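Local coordinates for FBP protein (Leishmania major, PDB 5OEZ) that probably hydrolyses beta-D-fructose 1,6-bisphosphate to beta-D-fructose 6-phosphate and phosphate in gluconeogenesis, as a magnesium-dependent homotetramer that binds AMP, at residues C[219-224]-C[269-274]; C[90-95]-C[108-113]. All blocks are in the same frame, centred on the assembly; numbering follows the deposited sequence.

Contact 1 (C[219-224]-C[269-274]); sequences EGNYGK and PKDANQ
Asp271 lies against Lys224, the last residue of the 3-10 segment 219-224, with Asp271 CB 3.7 Å from Lys224 CB. Asp271 CA makes a CA-H...O contact with Lys224 O, the CA to O distance being 3.2 Å. The Asp271 carboxylate turns forward over the turn that follows: with CG between the backbone N and the carbonyl carbon (chi1 77°), OD1 is offered to the amides of Asn273 and Gln274, though both bonds are weak. Asp271 OD2 stays 6.0 Å from Lys224 NZ, so the opposite charges form no salt bridge, though they may still attract weakly at that range. At Ala272 comes the one hydrogen bond between the segments: Ala272 N reaches Lys224 O at 2.9 Å with a fairly straight N-H...O angle of 163°, the donor tilted slightly from the carbonyl plane. Asn273 adds its side chain across that of Lys224, Asn273 OD1 resting 3.3 Å from Lys224 CD. The lysine chain bends at chi3 (-104°), and Lys224 NZ makes a weak bond of 3.2 Å to Asn221 OD1 within its own segment; Lys224 also lies against Arg243 of the second subunit. The backbone bond from Gln274 N to Asp271 O, 3.0 Å, closes a type I turn and presents the Ala272 amide to Lys224. This surface contact, next to the sugar-phosphate site of Asn218 and Tyr248, joins the loop leading from strand 214-216 into helix 227-238 with the loop following strand 265-268, where Asp271 touches Trp225 and Pro269 packs on Phe229 of that helix.

Contact 2 (C[90-95]-C[108-113]); sequences SVCVLG and GRRGDY
Tyr113 and Val91 form a parallel bridge where strand 91-96 meets the start of strand 113-121, and every hydrogen bond between the segments runs between main-chain atoms. Ser90 O accepts Tyr113 N at 3.2 Å, in the carbonyl plane, and also takes a weak bond from Asp112 N. Tyr113 O answers on the far side of Val91: it receives Cys92 N at 2.8 Å and, more weakly, Val93 N at 3.5 Å. Val91 O accepts Gly111 N at 3.1 Å, but this donor stands above the carbonyl plane, 76° out of it and away from the lone pairs. Side chains fit around these bonds. Cys92 CB nestles 3.4 Å from Gly111 O, and Arg110 CG lies 4.1 Å from Cys92 CA before the chain bends at chi3 (-69°), which lets NH2 bond to Ala105 O. Tyr113 CD2 lies 3.5 Å from Ser90 O, with Tyr113 CB beside it, while Asp112 OD1 sits above one ring face toward the rim. Ser90 OG bonds to Asp27 O, and Arg110 O accepts His23 NE2 of the third subunit. With the joining done by backbone atoms, the tyrosine ring is not needed as a bonding partner across the contact and packs on Asp27 and Phe28, which with Tyr113 belong to the AMP site.

Contact 1 is a surface meeting of two loops in the C-terminal domain; contact 2, in the N-terminal domain, is partly buried, five of its nine touching residues being buried. They share no helix or strand, lie on opposite sides of the chain's centre, and their centres are 39 Å apart. Contact 2 joins the starts of neighbouring strands of a sheet, so backbone amides and carbonyls carry it, whereas contact 1 relies on a single backbone bond supplemented by lysine, aspartate and asparagine packing. Their surroundings differ likewise: residues 219-224 border the fructose 6-phosphate site and the second subunit, while residues 108-113 contribute to the AMP site and reach the third subunit.

Contact 1 (C[219-224]-C[269-274])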
ATOM      1  N   GLU C 219      21.414 -29.313 -11.777  1.00 51.54           N
ATOM      2  CA  GLU C 219      21.873 -30.510 -12.467  1.00 51.50           C
ATOM      3  C   GLU C 219      22.491 -30.218 -13.829  1.00 52.72           C
ATOM      4  O   GLU C 219      23.051 -31.105 -14.453  1.00 49.84           O
ATOM      5  CB  GLU C 219      20.757 -31.557 -12.600  1.00 52.72           C
ATOM      6  CG  GLU C 219      20.340 -32.171 -11.271  1.00 53.24           C
ATOM      7  CD  GLU C 219      19.607 -33.508 -11.396  1.00 59.39           C
ATOM      8  OE1 GLU C 219      20.137 -34.428 -12.072  1.00 69.99           O
ATOM      9  OE2 GLU C 219      18.527 -33.677 -10.771  1.00 68.74           O
ATOM     10  N   GLY C 220      22.369 -28.980 -14.300  1.00 61.78           N
ATOM     11  CA  GLY C 220      23.105 -28.544 -15.466  1.00 64.25           C
ATOM     12  C   GLY C 220      24.611 -28.703 -15.323  1.00 63.67           C
ATOM     13  O   GLY C 220      25.294 -28.916 -16.313  1.00 63.22           O
ATOM     14  N   ASN C 221      25.117 -28.593 -14.091  1.00 64.86           N
ATOM     15  CA  ASN C 221      26.548 -28.725 -13.790  1.00 62.12           C
ATOM     16  C   ASN C 221      27.039 -30.164 -13.566  1.00 56.91           C
ATOM     17  O   ASN C 221      28.159 -30.361 -13.097  1.00 54.75           O
ATOM     18  CB  ASN C 221      26.884 -27.864 -12.547  1.00 56.66           C
ATOM     19  CG  ASN C 221      26.700 -26.378 -12.796  1.00 55.67           C
ATOM     20  OD1 ASN C 221      26.913 -25.897 -13.906  1.00 65.55           O
ATOM     21  ND2 ASN C 221      26.310 -25.640 -11.765  1.00 61.28           N
ATOM     22  N   TYR C 222      26.200 -31.146 -13.892  1.00 55.04           N
ATOM     23  CA  TYR C 222      26.451 -32.563 -13.636  1.00 54.96           C
ATOM     24  C   TYR C 222      27.863 -33.007 -13.996  1.00 57.41           C
ATOM     25  O   TYR C 222      28.546 -33.617 -13.181  1.00 47.55           O
ATOM     26  CB  TYR C 222      25.457 -33.428 -14.419  1.00 60.11           C
ATOM     27  CG  TYR C 222      25.559 -34.897 -14.121  1.00 62.95           C
ATOM     28  CD1 TYR C 222      24.897 -35.433 -13.024  1.00 83.12           C
ATOM     29  CD2 TYR C 222      26.308 -35.754 -14.929  1.00 69.47           C
ATOM     30  CE1 TYR C 222      24.979 -36.783 -12.729  1.00 82.53           C
ATOM     31  CE2 TYR C 222      26.398 -37.113 -14.645  1.00 76.05           C
ATOM     32  CZ  TYR C 222      25.725 -37.619 -13.542  1.00 72.93           C
ATOM     33  OH  TYR C 222      25.775 -38.955 -13.215  1.00101.15           O
ATOM     34  N   GLY C 223      28.283 -32.707 -15.220  1.00 56.07           N
ATOM     35  CA  GLY C 223      29.582 -33.124 -15.715  1.00 53.07           C
ATOM     36  C   GLY C 223      30.803 -32.551 -15.002  1.00 59.22           C
ATOM     37  O   GLY C 223      31.897 -33.060 -15.174  1.00 66.15           O
ATOM     38  N   LYS C 224      30.618 -31.494 -14.215  1.00 57.61           N
ATOM     39  CA  LYS C 224      31.682 -30.846 -13.475  1.00 56.90           C
ATOM     40  C   LYS C 224      31.786 -31.342 -12.029  1.00 56.96           C
ATOM     41  O   LYS C 224      32.733 -30.980 -11.329  1.00 51.15           O
ATOM     42  CB  LYS C 224      31.435 -29.335 -13.452  1.00 72.22           C
ATOM     43  CG  LYS C 224      31.583 -28.645 -14.813  1.00 89.31           C
ATOM     44  CD  LYS C 224      31.013 -27.200 -14.863  1.00112.82           C
ATOM     45  CE  LYS C 224      29.683 -27.035 -15.570  1.00121.36           C
ATOM     46  NZ  LYS C 224      29.378 -25.620 -15.925  1.00122.07           N
ATOM     47  N   PRO C 269      27.581 -28.134  -4.553  1.00 41.26           N
ATOM     48  CA  PRO C 269      28.708 -29.026  -4.393  1.00 46.06           C
ATOM     49  C   PRO C 269      29.940 -28.479  -5.048  1.00 48.18           C
ATOM     50  O   PRO C 269      29.865 -27.541  -5.828  1.00 51.76           O
ATOM     51  CB  PRO C 269      28.269 -30.276  -5.151  1.00 44.56           C
ATOM     52  CG  PRO C 269      27.439 -29.747  -6.258  1.00 48.13           C
ATOM     53  CD  PRO C 269      26.725 -28.535  -5.690  1.00 43.87           C
ATOM     54  N   LYS C 270      31.078 -29.068  -4.706  1.00 51.55           N
ATOM     55  CA  LYS C 270      32.333 -28.733  -5.346  1.00 50.58           C
ATOM     56  C   LYS C 270      32.233 -29.136  -6.825  1.00 49.85           C
ATOM     57  O   LYS C 270      31.673 -30.170  -7.166  1.00 53.08           O
ATOM     58  CB  LYS C 270      33.466 -29.484  -4.651  1.00 65.77           C
ATOM     59  CG  LYS C 270      34.864 -28.938  -4.904  1.00 74.51           C
ATOM     60  CD  LYS C 270      36.022 -29.872  -4.541  1.00 93.81           C
ATOM     61  CE  LYS C 270      35.924 -30.524  -3.171  1.00 94.94           C
ATOM     62  NZ  LYS C 270      36.212 -29.586  -2.057  1.00115.26           N
ATOM     63  N   ASP C 271      32.758 -28.305  -7.695  1.00 57.10           N
ATOM     64  CA  ASP C 271      32.825 -28.641  -9.100  1.00 82.51           C
ATOM     65  C   ASP C 271      34.137 -28.127  -9.676  1.00 85.07           C
ATOM     66  O   ASP C 271      34.735 -27.173  -9.152  1.00 74.36           O
ATOM     67  CB  ASP C 271      31.568 -28.254  -9.920  1.00 97.96           C
ATOM     68  CG  ASP C 271      31.455 -26.820 -10.246  1.00 95.68           C
ATOM     69  OD1 ASP C 271      32.388 -26.214 -10.793  1.00129.58           O
ATOM     70  OD2 ASP C 271      30.332 -26.351 -10.087  1.00107.38           O
ATOM     71  N   ALA C 272      34.564 -28.778 -10.752  1.00 88.63           N
ATOM     72  CA  ALA C 272      35.851 -28.494 -11.400  1.00 82.53           C
ATOM     73  C   ALA C 272      36.086 -27.019 -11.792  1.00 97.38           C
ATOM     74  O   ALA C 272      37.215 -26.544 -11.751  1.00100.03           O
ATOM     75  CB  ALA C 272      36.016 -29.398 -12.601  1.00 80.92           C
ATOM     76  N   ASN C 273      35.035 -26.289 -12.158  1.00104.95           N
ATOM     77  CA  ASN C 273      35.197 -24.841 -12.426  1.00107.90           C
ATOM     78  C   ASN C 273      35.619 -23.992 -11.229  1.00112.22           C
ATOM     79  O   ASN C 273      36.350 -23.001 -11.399  1.00134.00           O
ATOM     80  CB  ASN C 273      33.906 -24.164 -12.852  1.00102.34           C
ATOM     81  CG  ASN C 273      33.582 -24.338 -14.298  1.00110.29           C
ATOM     82  OD1 ASN C 273      32.418 -24.266 -14.694  1.00 97.20           O
ATOM     83  ND2 ASN C 273      34.596 -24.561 -15.105  1.00119.10           N
ATOM     84  N   GLN C 274      35.076 -24.340 -10.059  1.00116.75           N
ATOM     85  CA  GLN C 274      35.224 -23.518  -8.834  1.00103.70           C
ATOM     86  C   GLN C 274      36.185 -24.280  -7.933  1.00110.22           C
ATOM     87  O   GLN C 274      35.898 -25.389  -7.516  1.00152.25           O
ATOM     88  CB  GLN C 274      33.899 -23.203  -8.060  1.00103.08           C
ATOM     89  CG  GLN C 274      32.515 -23.345  -8.776  1.00110.72           C
ATOM     90  CD  GLN C 274      31.737 -22.038  -8.850  1.00106.95           C
ATOM     91  OE1 GLN C 274      32.294 -20.938  -8.728  1.00 89.87           O
ATOM     92  NE2 GLN C 274      30.430 -22.157  -9.044  1.00108.45           N
TER

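Contact 2 (C[90-95]-C[108-113])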
ATOM      1  N   SER C  90      25.265   1.165  16.329  1.00 55.09           N
ATOM      2  CA  SER C  90      25.465  -0.196  16.838  1.00 65.19           C
ATOM      3  C   SER C  90      26.669  -0.936  16.250  1.00 53.72           C
ATOM      4  O   SER C  90      27.073  -1.959  16.799  1.00 49.41           O
ATOM      5  CB  SER C  90      24.195  -1.031  16.605  1.00 70.25           C
ATOM      6  OG  SER C  90      23.188  -0.616  17.507  1.00 90.16           O
ATOM      7  N   VAL C  91      27.207  -0.474  15.123  1.00 54.08           N
ATOM      8  CA  VAL C  91      28.215  -1.258  14.401  1.00 60.33           C
ATOM      9  C   VAL C  91      29.604  -0.661  14.558  1.00 56.28           C
ATOM     10  O   VAL C  91      29.781   0.558  14.534  1.00 56.32           O
ATOM     11  CB  VAL C  91      27.870  -1.465  12.906  1.00 59.69           C
ATOM     12  CG1 VAL C  91      26.397  -1.802  12.736  1.00 57.24           C
ATOM     13  CG2 VAL C  91      28.239  -0.261  12.064  1.00 66.15           C
ATOM     14  N   CYS C  92      30.573  -1.543  14.746  1.00 60.67           N
ATOM     15  CA  CYS C  92      31.991  -1.204  14.692  1.00 63.32           C
ATOM     16  C   CYS C  92      32.507  -1.294  13.253  1.00 54.38           C
ATOM     17  O   CYS C  92      33.150  -0.370  12.740  1.00 56.58           O
ATOM     18  CB  CYS C  92      32.763  -2.200  15.561  1.00 63.48           C
ATOM     19  SG  CYS C  92      34.504  -1.791  15.664  1.00100.51           S
ATOM     20  N   VAL C  93      32.181  -2.404  12.602  1.00 48.39           N
ATOM     21  CA  VAL C  93      32.706  -2.731  11.297  1.00 47.18           C
ATOM     22  C   VAL C  93      31.585  -3.266  10.428  1.00 46.18           C
ATOM     23  O   VAL C  93      30.756  -4.048  10.888  1.00 46.83           O
ATOM     24  CB  VAL C  93      33.802  -3.831  11.441  1.00 51.24           C
ATOM     25  CG1 VAL C  93      34.217  -4.463  10.119  1.00 51.72           C
ATOM     26  CG2 VAL C  93      35.011  -3.262  12.155  1.00 59.08           C
ATOM     27  N   LEU C  94      31.611  -2.869   9.162  1.00 49.44           N
ATOM     28  CA  LEU C  94      30.651  -3.263   8.156  1.00 53.05           C
ATOM     29  C   LEU C  94      31.397  -4.003   7.061  1.00 49.99           C
ATOM     30  O   LEU C  94      32.442  -3.557   6.610  1.00 54.93           O
ATOM     31  CB  LEU C  94      30.074  -2.007   7.533  1.00 65.59           C
ATOM     32  CG  LEU C  94      28.587  -1.952   7.340  1.00 77.27           C
ATOM     33  CD1 LEU C  94      27.912  -1.776   8.686  1.00 92.31           C
ATOM     34  CD2 LEU C  94      28.267  -0.779   6.440  1.00 89.05           C
ATOM     35  N   GLY C  95      30.840  -5.114   6.609  1.00 51.49           N
ATOM     36  CA  GLY C  95      31.362  -5.829   5.456  1.00 48.49           C
ATOM     37  C   GLY C  95      30.248  -6.153   4.492  1.00 44.29           C
ATOM     38  O   GLY C  95      29.388  -6.969   4.791  1.00 48.98           O
ATOM     39  N   GLY C 108      32.671   8.682  16.813  1.00 90.05           N
ATOM     40  CA  GLY C 108      31.497   9.233  17.515  1.00 97.16           C
ATOM     41  C   GLY C 108      30.263   8.338  17.591  1.00 97.59           C
ATOM     42  O   GLY C 108      29.513   8.400  18.558  1.00 90.02           O
ATOM     43  N   ARG C 109      30.062   7.492  16.584  1.00 98.09           N
ATOM     44  CA  ARG C 109      28.892   6.609  16.513  1.00 98.43           C
ATOM     45  C   ARG C 109      29.312   5.146  16.298  1.00 86.81           C
ATOM     46  O   ARG C 109      28.693   4.420  15.516  1.00 88.42           O
ATOM     47  CB  ARG C 109      27.937   7.094  15.404  1.00113.35           C
ATOM     48  CG  ARG C 109      28.598   7.282  14.046  1.00110.85           C
ATOM     49  CD  ARG C 109      27.612   7.597  12.933  1.00114.72           C
ATOM     50  NE  ARG C 109      28.253   7.453  11.623  1.00136.15           N
ATOM     51  CZ  ARG C 109      27.640   7.529  10.438  1.00128.60           C
ATOM     52  NH1 ARG C 109      26.329   7.752  10.348  1.00126.71           N
ATOM     53  NH2 ARG C 109      28.353   7.376   9.324  1.00124.45           N
ATOM     54  N   ARG C 110      30.350   4.719  17.021  1.00 81.88           N
ATOM     55  CA  ARG C 110      30.928   3.371  16.880  1.00 78.49           C
ATOM     56  C   ARG C 110      30.400   2.406  17.955  1.00 71.23           C
ATOM     57  O   ARG C 110      30.653   2.604  19.132  1.00 79.85           O
ATOM     58  CB  ARG C 110      32.461   3.466  16.952  1.00 84.45           C
ATOM     59  CG  ARG C 110      33.210   2.159  16.711  1.00 83.18           C
ATOM     60  CD  ARG C 110      34.713   2.379  16.694  1.00 89.86           C
ATOM     61  NE  ARG C 110      35.142   3.146  15.523  1.00 92.04           N
ATOM     62  CZ  ARG C 110      36.337   3.732  15.367  1.00 83.81           C
ATOM     63  NH1 ARG C 110      37.279   3.659  16.312  1.00 81.98           N
ATOM     64  NH2 ARG C 110      36.590   4.412  14.249  1.00 77.52           N
ATOM     65  N   GLY C 111      29.664   1.376  17.541  1.00 75.27           N
ATOM     66  CA  GLY C 111      29.166   0.321  18.445  1.00 71.43           C
ATOM     67  C   GLY C 111      30.114  -0.870  18.517  1.00 73.27           C
ATOM     68  O   GLY C 111      31.303  -0.730  18.238  1.00 74.67           O
ATOM     69  N   ASP C 112      29.586  -2.043  18.868  1.00 74.07           N
ATOM     70  CA  ASP C 112      30.419  -3.234  19.150  1.00 69.76           C
ATOM     71  C   ASP C 112      30.058  -4.466  18.306  1.00 60.01           C
ATOM     72  O   ASP C 112      30.554  -5.565  18.567  1.00 60.15           O
ATOM     73  CB  ASP C 112      30.443  -3.540  20.676  1.00 95.41           C
ATOM     74  CG  ASP C 112      29.059  -3.534  21.321  1.00117.31           C
ATOM     75  OD1 ASP C 112      28.023  -3.517  20.612  1.00132.73           O
ATOM     76  OD2 ASP C 112      29.028  -3.533  22.570  1.00116.81           O
ATOM     77  N   TYR C 113      29.242  -4.284  17.267  1.00 54.96           N
ATOM     78  CA  TYR C 113      28.902  -5.375  16.359  1.00 57.92           C
ATOM     79  C   TYR C 113      29.711  -5.309  15.063  1.00 52.51           C
ATOM     80  O   TYR C 113      29.949  -4.231  14.519  1.00 50.82           O
ATOM     81  CB  TYR C 113      27.396  -5.389  16.061  1.00 56.49           C
ATOM     82  CG  TYR C 113      26.579  -5.809  17.258  1.00 58.17           C
ATOM     83  CD1 TYR C 113      26.727  -7.077  17.809  1.00 56.51           C
ATOM     84  CD2 TYR C 113      25.645  -4.949  17.833  1.00 61.58           C
ATOM     85  CE1 TYR C 113      25.974  -7.482  18.897  1.00 58.27           C
ATOM     86  CE2 TYR C 113      24.894  -5.344  18.931  1.00 62.19           C
ATOM     87  CZ  TYR C 113      25.062  -6.611  19.463  1.00 68.54           C
ATOM     88  OH  TYR C 113      24.325  -7.021  20.559  1.00 60.32           O
TER